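Local coordinates for protein serine proteinase inhibitor 1 (Myxoma virus, PDB 6BJ5) that inhibits serine endopeptidases as a poxvirus serpin and is important for the virulence of the virus, at residues S42-L47 / L143-S147; N54-I59 / G267-A271; L78-V84 / V102-F107; D70-A74 / S147-K151; V196-T201 / L213-D219. All blocks are in the same frame, centred on the assembly; numbering follows the deposited sequence.

Interaction 1: residues S42-L47 / L143-S147; sequences SALSVL and LLLSS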
# COMPACT_ATOMS: atom_id res chain seq x y z
N SER A 42 4.67 -7.14 -4.13
CA SER A 42 4.51 -8.59 -3.95
C SER A 42 3.72 -9.21 -5.09
O SER A 42 4.10 -10.28 -5.60
CB SER A 42 3.84 -8.87 -2.61
OG SER A 42 4.60 -8.30 -1.55
N ALA A 43 2.67 -8.53 -5.56
CA ALA A 43 1.88 -9.03 -6.67
C ALA A 43 2.72 -9.13 -7.94
O ALA A 43 2.74 -10.17 -8.61
CB ALA A 43 0.68 -8.10 -6.90
N LEU A 44 3.43 -8.04 -8.28
CA LEU A 44 4.28 -8.02 -9.46
C LEU A 44 5.35 -9.11 -9.38
O LEU A 44 5.74 -9.68 -10.41
CB LEU A 44 4.94 -6.66 -9.60
CG LEU A 44 4.09 -5.42 -9.86
CD1 LEU A 44 4.98 -4.20 -10.03
CD2 LEU A 44 3.25 -5.63 -11.10
N SER A 45 5.84 -9.39 -8.18
CA SER A 45 6.88 -10.40 -8.01
C SER A 45 6.37 -11.79 -8.37
O SER A 45 7.07 -12.58 -9.02
CB SER A 45 7.40 -10.34 -6.57
OG SER A 45 8.43 -11.27 -6.32
N VAL A 46 5.12 -12.10 -7.99
CA VAL A 46 4.48 -13.34 -8.42
C VAL A 46 4.27 -13.33 -9.92
O VAL A 46 4.63 -14.28 -10.62
CB VAL A 46 3.16 -13.54 -7.66
CG1 VAL A 46 2.40 -14.73 -8.22
CG2 VAL A 46 3.42 -13.72 -6.17
N LEU A 47 3.68 -12.23 -10.45
CA LEU A 47 3.44 -12.11 -11.89
C LEU A 47 4.69 -12.37 -12.70
O LEU A 47 4.61 -12.77 -13.87
CB LEU A 47 2.94 -10.70 -12.22
CG LEU A 47 2.55 -10.41 -13.67
CD1 LEU A 47 1.38 -11.26 -14.08
CD2 LEU A 47 2.21 -8.96 -13.87
N LEU A 143 -6.41 -14.55 -11.96
CA LEU A 143 -6.46 -13.50 -10.95
C LEU A 143 -5.25 -13.69 -10.06
O LEU A 143 -5.06 -14.76 -9.49
CB LEU A 143 -7.77 -13.56 -10.14
CG LEU A 143 -7.78 -12.47 -9.08
CD1 LEU A 143 -8.08 -11.13 -9.78
CD2 LEU A 143 -8.80 -12.78 -8.01
N LEU A 144 -4.38 -12.68 -10.02
CA LEU A 144 -3.22 -12.71 -9.15
C LEU A 144 -3.55 -11.80 -7.99
O LEU A 144 -3.84 -10.62 -8.19
CB LEU A 144 -1.97 -12.23 -9.86
CG LEU A 144 -0.66 -12.64 -9.20
CD1 LEU A 144 0.46 -12.61 -10.23
CD2 LEU A 144 -0.30 -11.79 -7.99
N LEU A 145 -3.52 -12.33 -6.77
CA LEU A 145 -4.02 -11.57 -5.64
C LEU A 145 -2.96 -11.52 -4.54
O LEU A 145 -2.42 -12.57 -4.13
CB LEU A 145 -5.33 -12.17 -5.14
CG LEU A 145 -5.84 -11.51 -3.85
CD1 LEU A 145 -6.40 -10.16 -4.17
CD2 LEU A 145 -6.87 -12.39 -3.19
N SER A 146 -2.67 -10.30 -4.08
CA SER A 146 -1.72 -10.00 -3.00
C SER A 146 -2.46 -9.27 -1.87
O SER A 146 -3.01 -8.18 -2.08
CB SER A 146 -0.56 -9.15 -3.51
OG SER A 146 0.40 -8.87 -2.49
N SER A 147 -2.43 -9.85 -0.67
CA SER A 147 -3.12 -9.30 0.49
C SER A 147 -2.10 -8.93 1.56
O SER A 147 -1.21 -9.74 1.86
CB SER A 147 -4.09 -10.31 1.06
OG SER A 147 -5.14 -10.54 0.14

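Interaction 2: residues N54-I59 / G267-A271; sequences NTKREI and GVRDA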
# COMPACT_ATOMS: atom_id res chain seq x y z
N ASN A 54 11.00 -9.83 -22.71
CA ASN A 54 10.89 -8.42 -22.38
C ASN A 54 9.82 -8.16 -21.33
O ASN A 54 9.96 -7.24 -20.51
CB ASN A 54 10.57 -7.60 -23.62
CG ASN A 54 10.92 -6.13 -23.42
OD1 ASN A 54 11.96 -5.78 -22.83
ND2 ASN A 54 10.01 -5.26 -23.84
N THR A 55 8.70 -8.89 -21.38
CA THR A 55 7.63 -8.65 -20.41
C THR A 55 8.16 -8.80 -18.99
O THR A 55 7.92 -7.94 -18.13
CB THR A 55 6.45 -9.58 -20.69
OG1 THR A 55 5.96 -9.30 -22.01
CG2 THR A 55 5.32 -9.35 -19.70
N LYS A 56 8.94 -9.85 -18.75
CA LYS A 56 9.52 -10.08 -17.43
C LYS A 56 10.52 -8.98 -17.07
O LYS A 56 10.52 -8.47 -15.94
CB LYS A 56 10.19 -11.46 -17.44
CG LYS A 56 10.87 -11.88 -16.13
CD LYS A 56 11.39 -13.31 -16.26
CE LYS A 56 12.40 -13.66 -15.17
NZ LYS A 56 12.72 -15.12 -15.14
N ARG A 57 11.38 -8.62 -18.02
CA ARG A 57 12.38 -7.61 -17.74
C ARG A 57 11.74 -6.31 -17.28
O ARG A 57 12.26 -5.65 -16.38
CB ARG A 57 13.24 -7.37 -18.98
CG ARG A 57 14.35 -6.37 -18.76
CD ARG A 57 14.91 -5.88 -20.08
NE ARG A 57 13.98 -5.03 -20.81
CZ ARG A 57 13.91 -3.71 -20.65
NH1 ARG A 57 14.72 -3.12 -19.77
NH2 ARG A 57 13.03 -3.00 -21.36
N GLU A 58 10.61 -5.92 -17.89
CA GLU A 58 9.96 -4.67 -17.52
C GLU A 58 9.30 -4.76 -16.15
O GLU A 58 9.04 -3.72 -15.54
CB GLU A 58 8.88 -4.26 -18.53
CG GLU A 58 9.24 -4.21 -20.01
CD GLU A 58 8.08 -3.65 -20.87
OE1 GLU A 58 6.90 -3.95 -20.60
OE2 GLU A 58 8.35 -2.91 -21.84
N ILE A 59 9.02 -5.97 -15.67
CA ILE A 59 8.52 -6.15 -14.32
C ILE A 59 9.73 -6.15 -13.40
O ILE A 59 10.14 -7.18 -12.86
CB ILE A 59 7.66 -7.41 -14.20
CG1 ILE A 59 6.45 -7.27 -15.14
CG2 ILE A 59 7.21 -7.65 -12.77
CD1 ILE A 59 5.94 -8.58 -15.67
N GLY A 267 7.08 1.96 -16.98
CA GLY A 267 7.79 1.05 -17.86
C GLY A 267 7.20 -0.34 -17.99
O GLY A 267 7.78 -1.16 -18.72
N VAL A 268 6.09 -0.65 -17.31
CA VAL A 268 5.46 -1.96 -17.43
C VAL A 268 4.41 -1.86 -18.53
O VAL A 268 3.28 -1.43 -18.31
CB VAL A 268 4.87 -2.43 -16.10
CG1 VAL A 268 4.26 -3.82 -16.28
CG2 VAL A 268 5.95 -2.45 -14.97
N ARG A 269 4.79 -2.23 -19.74
CA ARG A 269 3.90 -2.03 -20.87
C ARG A 269 3.53 -3.32 -21.58
O ARG A 269 2.38 -3.48 -21.99
CB ARG A 269 4.53 -1.06 -21.87
CG ARG A 269 4.81 0.35 -21.35
CD ARG A 269 5.28 1.25 -22.48
NE ARG A 269 5.70 2.59 -22.05
CZ ARG A 269 4.89 3.63 -21.90
NH1 ARG A 269 3.59 3.51 -22.13
NH2 ARG A 269 5.39 4.80 -21.52
N ASP A 270 4.49 -4.25 -21.72
CA ASP A 270 4.23 -5.46 -22.50
C ASP A 270 3.15 -6.32 -21.85
O ASP A 270 2.32 -6.92 -22.55
CB ASP A 270 5.51 -6.30 -22.67
CG ASP A 270 6.37 -5.84 -23.84
OD1 ASP A 270 5.96 -4.91 -24.56
OD2 ASP A 270 7.41 -6.48 -24.09
N ALA A 271 3.14 -6.38 -20.52
CA ALA A 271 2.16 -7.20 -19.84
C ALA A 271 0.74 -6.85 -20.25
O ALA A 271 -0.12 -7.74 -20.31
CB ALA A 271 2.32 -7.05 -18.32
O HOH W 1 5.92 -5.85 -19.08

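Interaction 3: residues L78-V84 / V102-F107; sequences LFVDASV and VQRVTF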
# COMPACT_ATOMS: atom_id res chain seq x y z
N LEU A 78 -2.96 -17.30 -6.76
CA LEU A 78 -3.21 -17.15 -8.18
C LEU A 78 -4.40 -18.03 -8.55
O LEU A 78 -4.43 -19.22 -8.22
CB LEU A 78 -1.96 -17.53 -8.99
CG LEU A 78 -2.09 -17.54 -10.52
CD1 LEU A 78 -2.48 -16.16 -11.07
CD2 LEU A 78 -0.82 -18.05 -11.17
N PHE A 79 -5.37 -17.45 -9.24
CA PHE A 79 -6.58 -18.16 -9.64
C PHE A 79 -6.58 -18.21 -11.16
O PHE A 79 -6.82 -17.19 -11.82
CB PHE A 79 -7.82 -17.45 -9.12
CG PHE A 79 -7.86 -17.35 -7.64
CD1 PHE A 79 -8.39 -18.36 -6.87
CD2 PHE A 79 -7.29 -16.25 -7.00
CE1 PHE A 79 -8.39 -18.27 -5.49
CE2 PHE A 79 -7.29 -16.15 -5.63
CZ PHE A 79 -7.83 -17.17 -4.87
N VAL A 80 -6.30 -19.37 -11.73
CA VAL A 80 -6.29 -19.52 -13.18
C VAL A 80 -7.50 -20.32 -13.59
O VAL A 80 -7.83 -21.33 -12.95
CB VAL A 80 -4.99 -20.17 -13.67
CG1 VAL A 80 -5.03 -20.30 -15.19
CG2 VAL A 80 -3.83 -19.32 -13.24
N ASP A 81 -8.14 -19.89 -14.66
CA ASP A 81 -9.32 -20.57 -15.15
C ASP A 81 -8.97 -22.00 -15.54
O ASP A 81 -7.86 -22.29 -16.00
CB ASP A 81 -9.93 -19.83 -16.32
CG ASP A 81 -11.27 -20.40 -16.71
OD1 ASP A 81 -12.27 -20.09 -16.03
OD2 ASP A 81 -11.31 -21.20 -17.66
N ALA A 82 -9.91 -22.93 -15.28
CA ALA A 82 -9.67 -24.35 -15.55
C ALA A 82 -9.52 -24.69 -17.02
O ALA A 82 -9.02 -25.77 -17.33
CB ALA A 82 -10.79 -25.20 -14.97
N SER A 83 -9.93 -23.80 -17.94
CA SER A 83 -9.65 -24.04 -19.35
C SER A 83 -8.17 -23.87 -19.69
O SER A 83 -7.70 -24.46 -20.68
CB SER A 83 -10.49 -23.12 -20.25
OG SER A 83 -10.58 -21.80 -19.75
N VAL A 84 -7.43 -23.06 -18.93
CA VAL A 84 -6.10 -22.60 -19.31
C VAL A 84 -5.03 -23.67 -19.06
O VAL A 84 -4.75 -24.01 -17.90
CB VAL A 84 -5.72 -21.32 -18.55
CG1 VAL A 84 -4.35 -20.85 -18.97
CG2 VAL A 84 -6.78 -20.25 -18.71
N VAL A 102 -1.70 -23.11 -7.35
CA VAL A 102 -2.61 -22.42 -8.25
C VAL A 102 -4.00 -23.01 -8.08
O VAL A 102 -4.17 -24.24 -8.03
CB VAL A 102 -2.11 -22.55 -9.69
CG1 VAL A 102 -3.09 -21.88 -10.65
CG2 VAL A 102 -0.73 -21.96 -9.81
N GLN A 103 -4.99 -22.14 -7.99
CA GLN A 103 -6.37 -22.55 -7.76
C GLN A 103 -7.11 -22.49 -9.09
O GLN A 103 -7.32 -21.41 -9.64
CB GLN A 103 -7.05 -21.65 -6.73
CG GLN A 103 -6.36 -21.63 -5.39
CD GLN A 103 -6.38 -22.99 -4.73
OE1 GLN A 103 -7.44 -23.62 -4.61
NE2 GLN A 103 -5.21 -23.46 -4.29
N ARG A 104 -7.51 -23.65 -9.61
CA ARG A 104 -8.25 -23.67 -10.86
C ARG A 104 -9.69 -23.29 -10.53
O ARG A 104 -10.25 -23.71 -9.52
CB ARG A 104 -8.21 -25.04 -11.54
CG ARG A 104 -6.83 -25.73 -11.58
CD ARG A 104 -5.69 -24.98 -12.22
NE ARG A 104 -5.98 -24.45 -13.54
CZ ARG A 104 -5.31 -24.80 -14.64
NH1 ARG A 104 -5.64 -24.23 -15.79
NH2 ARG A 104 -4.34 -25.70 -14.59
N VAL A 105 -10.28 -22.46 -11.39
CA VAL A 105 -11.50 -21.73 -11.09
C VAL A 105 -12.22 -21.55 -12.42
O VAL A 105 -11.63 -21.71 -13.49
CB VAL A 105 -11.14 -20.37 -10.42
CG1 VAL A 105 -10.79 -19.35 -11.45
CG2 VAL A 105 -12.21 -19.84 -9.49
N THR A 106 -13.52 -21.28 -12.38
CA THR A 106 -14.27 -20.99 -13.60
C THR A 106 -14.71 -19.54 -13.58
O THR A 106 -15.67 -19.19 -12.88
CB THR A 106 -15.51 -21.88 -13.74
OG1 THR A 106 -15.12 -23.26 -13.71
CG2 THR A 106 -16.19 -21.58 -15.07
N PHE A 107 -14.07 -18.71 -14.39
CA PHE A 107 -14.37 -17.29 -14.29
C PHE A 107 -15.67 -16.84 -14.96
O PHE A 107 -15.86 -15.63 -15.10
CB PHE A 107 -13.21 -16.44 -14.82
CG PHE A 107 -12.08 -16.28 -13.84
CD1 PHE A 107 -12.25 -15.47 -12.71
CD2 PHE A 107 -10.85 -16.90 -14.04
CE1 PHE A 107 -11.25 -15.30 -11.80
CE2 PHE A 107 -9.81 -16.72 -13.13
CZ PHE A 107 -10.02 -15.93 -12.01

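Interaction 4: residues D70-A74 / S147-K151; sequences DAFLA and SVRMK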
# COMPACT_ATOMS: atom_id res chain seq x y z
N ASP A 70 5.02 -11.76 12.43
CA ASP A 70 4.48 -11.01 13.58
C ASP A 70 4.14 -9.58 13.19
O ASP A 70 3.13 -9.03 13.64
CB ASP A 70 5.47 -10.95 14.75
CG ASP A 70 6.08 -12.28 15.12
OD1 ASP A 70 5.30 -13.18 15.51
OD2 ASP A 70 7.32 -12.42 15.12
N ALA A 71 4.95 -8.99 12.32
CA ALA A 71 4.82 -7.58 11.97
C ALA A 71 3.66 -7.33 11.02
O ALA A 71 3.00 -6.29 11.13
CB ALA A 71 6.14 -7.10 11.38
N PHE A 72 3.39 -8.25 10.10
CA PHE A 72 2.30 -8.11 9.14
C PHE A 72 2.03 -9.45 8.48
O PHE A 72 2.96 -10.21 8.19
CB PHE A 72 2.63 -7.05 8.08
CG PHE A 72 3.82 -7.39 7.24
CD1 PHE A 72 3.66 -7.94 5.98
CD2 PHE A 72 5.10 -7.12 7.70
CE1 PHE A 72 4.76 -8.24 5.18
CE2 PHE A 72 6.22 -7.41 6.92
CZ PHE A 72 6.04 -7.98 5.65
N LEU A 73 0.76 -9.74 8.24
CA LEU A 73 0.38 -10.92 7.49
C LEU A 73 0.27 -10.56 6.02
O LEU A 73 -0.31 -9.53 5.66
CB LEU A 73 -0.93 -11.50 8.01
CG LEU A 73 -0.78 -11.96 9.47
CD1 LEU A 73 -2.06 -12.60 10.01
CD2 LEU A 73 0.43 -12.91 9.63
N ALA A 74 0.87 -11.39 5.18
CA ALA A 74 0.91 -11.19 3.74
C ALA A 74 0.47 -12.48 3.08
O ALA A 74 0.74 -13.57 3.59
CB ALA A 74 2.32 -10.81 3.26
N SER A 147 -2.43 -9.85 -0.67
CA SER A 147 -3.12 -9.30 0.49
C SER A 147 -2.10 -8.93 1.56
O SER A 147 -1.21 -9.74 1.86
CB SER A 147 -4.09 -10.31 1.06
OG SER A 147 -5.14 -10.54 0.14
N VAL A 148 -2.23 -7.74 2.14
CA VAL A 148 -1.35 -7.28 3.21
C VAL A 148 -2.22 -6.84 4.37
O VAL A 148 -3.20 -6.10 4.17
CB VAL A 148 -0.42 -6.13 2.77
CG1 VAL A 148 0.52 -5.80 3.90
CG2 VAL A 148 0.38 -6.50 1.54
N ARG A 149 -1.88 -7.29 5.58
CA ARG A 149 -2.64 -6.90 6.77
C ARG A 149 -1.70 -6.53 7.91
O ARG A 149 -0.67 -7.18 8.12
CB ARG A 149 -3.54 -8.02 7.26
CG ARG A 149 -4.56 -8.50 6.24
CD ARG A 149 -5.78 -7.62 6.16
NE ARG A 149 -6.81 -8.30 5.37
CZ ARG A 149 -6.78 -8.46 4.04
NH1 ARG A 149 -5.77 -8.00 3.32
NH2 ARG A 149 -7.78 -9.10 3.44
N MET A 150 -2.06 -5.48 8.64
CA MET A 150 -1.32 -5.11 9.82
C MET A 150 -2.29 -4.53 10.83
O MET A 150 -3.09 -3.65 10.48
CB MET A 150 -0.22 -4.10 9.52
CG MET A 150 0.62 -3.79 10.73
SD MET A 150 1.66 -2.42 10.30
CE MET A 150 0.39 -1.36 9.60
N LYS A 151 -2.23 -5.03 12.07
CA LYS A 151 -2.98 -4.44 13.17
C LYS A 151 -2.08 -4.47 14.39
O LYS A 151 -1.76 -5.55 14.90
CB LYS A 151 -4.29 -5.20 13.39
CG LYS A 151 -5.21 -4.56 14.40
CD LYS A 151 -6.53 -5.31 14.47
CE LYS A 151 -7.48 -4.62 15.43
NZ LYS A 151 -6.92 -4.58 16.81

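Interaction 5: residues V196-T201 / L213-D219; sequences VGYSVT and LLVVPDD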
# COMPACT_ATOMS: atom_id res chain seq x y z
N VAL A 196 10.75 21.65 0.87
CA VAL A 196 10.38 23.04 0.99
C VAL A 196 9.95 23.25 2.42
O VAL A 196 8.95 23.90 2.71
CB VAL A 196 9.25 23.38 0.01
CG1 VAL A 196 9.76 23.38 -1.42
CG2 VAL A 196 8.14 22.35 0.15
N GLY A 197 10.74 22.69 3.33
CA GLY A 197 10.47 22.77 4.75
C GLY A 197 9.40 21.79 5.21
O GLY A 197 8.24 21.85 4.79
N TYR A 198 9.79 20.91 6.13
CA TYR A 198 8.94 19.85 6.64
C TYR A 198 9.68 19.17 7.78
O TYR A 198 10.88 19.38 7.98
CB TYR A 198 8.58 18.83 5.55
CG TYR A 198 9.73 18.02 4.96
CD1 TYR A 198 10.14 16.82 5.53
CD2 TYR A 198 10.39 18.46 3.81
CE1 TYR A 198 11.18 16.08 4.99
CE2 TYR A 198 11.43 17.73 3.27
CZ TYR A 198 11.82 16.54 3.86
OH TYR A 198 12.85 15.81 3.32
N SER A 199 8.95 18.34 8.51
CA SER A 199 9.54 17.49 9.54
C SER A 199 9.18 16.04 9.25
O SER A 199 8.28 15.74 8.47
CB SER A 199 9.04 17.86 10.93
OG SER A 199 7.67 17.58 10.99
N VAL A 200 9.91 15.14 9.89
CA VAL A 200 9.63 13.71 9.83
C VAL A 200 9.78 13.18 11.25
O VAL A 200 10.73 13.52 11.95
CB VAL A 200 10.55 12.96 8.85
CG1 VAL A 200 10.22 11.48 8.80
CG2 VAL A 200 10.46 13.57 7.47
N THR A 201 8.82 12.36 11.68
CA THR A 201 8.77 11.90 13.06
C THR A 201 8.39 10.43 13.06
O THR A 201 7.46 10.02 12.37
CB THR A 201 7.73 12.73 13.85
OG1 THR A 201 8.08 14.12 13.77
CG2 THR A 201 7.66 12.28 15.30
N LEU A 213 6.25 6.75 10.01
CA LEU A 213 6.91 8.01 9.74
C LEU A 213 5.81 9.00 9.42
O LEU A 213 5.00 8.75 8.52
CB LEU A 213 7.89 7.87 8.58
CG LEU A 213 9.01 6.84 8.79
CD1 LEU A 213 9.87 6.76 7.57
CD2 LEU A 213 9.86 7.19 10.03
N LEU A 214 5.78 10.09 10.16
CA LEU A 214 4.82 11.16 9.94
C LEU A 214 5.61 12.34 9.37
O LEU A 214 6.60 12.78 9.97
CB LEU A 214 4.10 11.49 11.24
CG LEU A 214 3.20 12.73 11.33
CD1 LEU A 214 1.93 12.55 10.51
CD2 LEU A 214 2.86 13.05 12.76
N VAL A 215 5.19 12.80 8.21
CA VAL A 215 5.84 13.83 7.41
C VAL A 215 4.90 15.03 7.35
O VAL A 215 3.81 14.92 6.76
CB VAL A 215 6.15 13.31 5.99
CG1 VAL A 215 6.87 14.36 5.13
CG2 VAL A 215 6.96 12.01 6.07
N VAL A 216 5.29 16.15 7.95
CA VAL A 216 4.43 17.34 8.00
C VAL A 216 5.11 18.44 7.19
O VAL A 216 6.07 19.05 7.69
CB VAL A 216 4.15 17.80 9.43
CG1 VAL A 216 3.25 19.03 9.39
CG2 VAL A 216 3.54 16.68 10.30
N PRO A 217 4.64 18.76 5.97
CA PRO A 217 5.37 19.73 5.14
C PRO A 217 4.64 21.04 4.94
O PRO A 217 3.45 21.16 5.23
CB PRO A 217 5.48 18.98 3.80
CG PRO A 217 4.10 18.34 3.69
CD PRO A 217 3.68 18.00 5.16
N ASP A 218 5.36 22.03 4.41
CA ASP A 218 4.71 23.25 3.96
C ASP A 218 4.07 23.10 2.58
O ASP A 218 3.20 23.90 2.22
CB ASP A 218 5.72 24.40 3.94
CG ASP A 218 6.36 24.65 5.30
OD1 ASP A 218 5.74 24.32 6.34
OD2 ASP A 218 7.50 25.16 5.33
N ASP A 219 4.48 22.08 1.82
CA ASP A 219 3.94 21.76 0.50
C ASP A 219 3.99 20.25 0.34
O ASP A 219 5.07 19.67 0.18
CB ASP A 219 4.73 22.44 -0.63
CG ASP A 219 4.08 22.26 -2.02
OD1 ASP A 219 3.21 21.37 -2.19
OD2 ASP A 219 4.45 22.99 -2.96
O HOH W 2 6.92 15.17 11.71

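Interaction 1: residues S42-L47 / L143-S147
Leu144 reaches from strand 142-153 against one side of helix 37-49, between Ala43, Val46 and Leu47. This apolar group carries most of the contact. Its CG lies anti to the backbone N (chi1 -161°), which sends both methyls to the helix. CD1 meets Val46 CG1 at 3.5 Å and Leu47 CB at 3.7 Å. CD2 packs on Ala43 CB at 4.0 Å. The side chains of Val46 and Leu47 run at a slant to that of Leu144.

Closer to the start of the helix segment the contact is made by small residues. Ser146 CB lies 3.8 Å from Ala43 CB, where the two backbones come nearest. Ser146 OG touches Ser42 CB at 3.4 Å. No hydrogen bond joins the two segments. Both hydroxyls are buried and find backbone acceptors in the first turn of the helix: Ser146 OG bonds to Gly39 O, and Ser42 OG to Tyr38 O.

The helix runs roughly antiparallel to the strand, 144° between directions, with axes 7.8 Å apart. Strand 305-314 touches Ala43 and Leu144. Phe94 and Phe98 of helix 88-98 pack on Val46. Helix 37-49 thus lies against the large sheet, consistent with helix B of other serpins.

Interaction 2: residues N54-I59 / G267-A271
Glu58 turns its carboxylate to the backbone of Arg269 and Asp270. Its CG sits beside the backbone N (chi1 -51°), and the extended chain carries OE1 to two consecutive amides. Asp270 N bonds to Glu58 OE1 at 2.7 Å, nearly straight and on the syn side. Arg269 N bonds to the same Glu58 OE1 at 2.9 Å, but from above the carboxylate plane. A water also donates to Glu58 OE1 and Thr55 O and accepts from Ala271 N.

Asp270 points at the helix. Its side chain crosses that of Asn54 at about a right angle, the amide and carboxylate planes 74° apart. Asn54 ND2 donates to Asp270 OD2 at 2.9 Å, from above the carboxylate. The amide oxygen, Asn54 OD1, accepts from Arg57 NE in the guanidinium plane. Thr55 OG1 lies 3.1 Å from Asp270 CB and takes its hydrogen bond from Asp278 N. Ile59 CG1 meets Val268 CG1 at 4.2 Å.

Glu58 OE2 and Asp270 OD1 are 4.1 Å apart, and both groups probably carry charge. The salt bridge from Asp270 OD1 to Arg276 should offset this. The amides at OE1 would likewise favour an ionised Glu58, which pins the loop to helix 53-58.

Interaction 3: residues L78-V84 / V102-F107
Asp81 and Phe107 are joined by a short bond: Phe107 N donates to Asp81 OD1 at 2.8 Å, nearly in line with the C-O bond. Asp81 CG is anti to the backbone N (chi1 -171°), which turns the carboxylate toward the end of the other strand. Its second oxygen serves its own segment. Ser83 N donates to Asp81 OD2, forming an Asx turn within the type I turn 81-84.

The backbones pair in parallel. Ala82 N bonds to Val105 O at 2.8 Å. Gln103 N bonds to Leu78 O at 3.0 Å, almost straight at 178°. Between them, the bonds of Val80 N to Gln103 O and Val105 N to Val80 O are weak.

Packing follows on both faces. On one, Gln103 CB lies 3.6 Å from Phe79 CD1, and Phe107 CZ is 3.9 Å from Phe79 CB. The Phe107 ring turns its edge to Phe79 O, with Val105 CG1 over one face, toward the rim. On the other, Val80 CG2 meets Val102 CG1 at 3.7 Å. Helix 88-98 makes the beta-alpha-beta crossover between the strands.

One carboxylate therefore does two jobs. It ties down the backbone just after strand 103-105 and fixes the turn that follows strand 73-81.

Interaction 4: residues D70-A74 / S147-K151
Leu73 and Arg149 face each other as an antiparallel hydrogen-bonded pair. Both backbone groups of each are used. Leu73 N donates to Arg149 O at 2.9 Å, with the hydrogen tilted off a straight line (136°). Arg149 N donates to Leu73 O at 2.7 Å and is the straighter of the two bonds (152°). Each carbonyl oxygen also lies close to a CA on the other strand: Leu73 O is 3.5 Å from Val148 CA, and Arg149 O is 3.3 Å from Phe72 CA.

Ala74 and Val148 form the next, non-hydrogen-bonded pair. Ser147 O lies 3.2 Å from Ala74 CA in a CA-H...O contact. The backbone of Ser147 is bonded to Leu75. The backbones of Val148 and Met150 look the other way, to Ser310 and Ala308.

Ser147 and Arg149 share a partner on strand 305-314. Asp311 OD1 takes a hydrogen bond from Ser147 OG and a salt bridge from Arg149 NH1. Arg149 NH1 adds a weak bond to Val148 O.

Apolar contacts flank the pairing. Phe72 CD1 lies 4.3 Å from Val148 CG1, and Phe72 CB 4.3 Å from Met150 CB. Met150 CG also packs against a carbonyl, 3.5 Å from Ala71 O. Phe72 CG sits between its backbone N and carbonyl carbon (chi1 62°), and the ring meets Tyr38 of helix 37-49 edge-to-face.

Strand 73-81 begins here, beside strand 142-153, which has strand 305-314 on its far side. His22, Leu29, Phe30 and Ile20 of the second chain pack on Ala71, Phe72, Val148 and Met150.

Interaction 5: residues V196-T201 / L213-D219
This is the antiparallel beta hairpin of strands 198-204 and 210-217. Five backbone bonds join the segments. Thr201 and Leu214 form a hydrogen-bonded pair, with Leu214 N to Thr201 O and Thr201 N to Leu214 O both at 2.8 Å. Ser199 N to Val216 O and Val216 N to Ser199 O are both 3.1 Å. Asp218 N to Gly197 O closes the end at 2.9 Å. Gly197 has a positive phi there, which suits its lack of side chain.

Tyr198, Val200, Val215 and Pro217 share one face. Tyr198 CB lies 3.6 Å from Pro217 CB. The side chains of Tyr198 and Val215 lie side by side, with Tyr198 CD1 4.1 Å from Val215 CG1. Tyr198 CG sits between its backbone N and carbonyl carbon (chi1 64°), and the hydroxyl hydrogen-bonds to Trp235 NE1. Ile223 and Trp235, of helices 220-226 and 229-238, pack on this face.

Ser199 and Thr201 stand on the other face. A water bridges Ser199 OG and Thr201 OG1, each 2.6 Å away, and donates to Leu214 O.

Strand 188-191 flanks strand 198-204. A strand of the second chain pairs with Leu213 and Val215, consistent with sheet B of serpins, which the C-terminal part completes.

Interactions 1, 3 and 4 belong to the large mixed sheet. Interactions 1 and 4 share Ser147 and strand 142-153, with centres about 15 Å apart. Interactions 3 and 4 use opposite ends of strand 73-81, centres about 26 Å apart. Leu143 packs on Phe107, joining interactions 1 and 3. Interaction 2 lies about 15 Å from interaction 1, centre to centre, and touches it through Ile59, against Leu44 and Leu47. Interaction 5 is in another sheet, about 32 Å from interaction 1 centre to centre. Along the chain, interaction 3 is nested inside interaction 4, and interaction 5 inside interaction 2. Strand 305-314 lies between strands 142-153 and 293-302, consistent with the inserted reactive loop of a cleaved serpin.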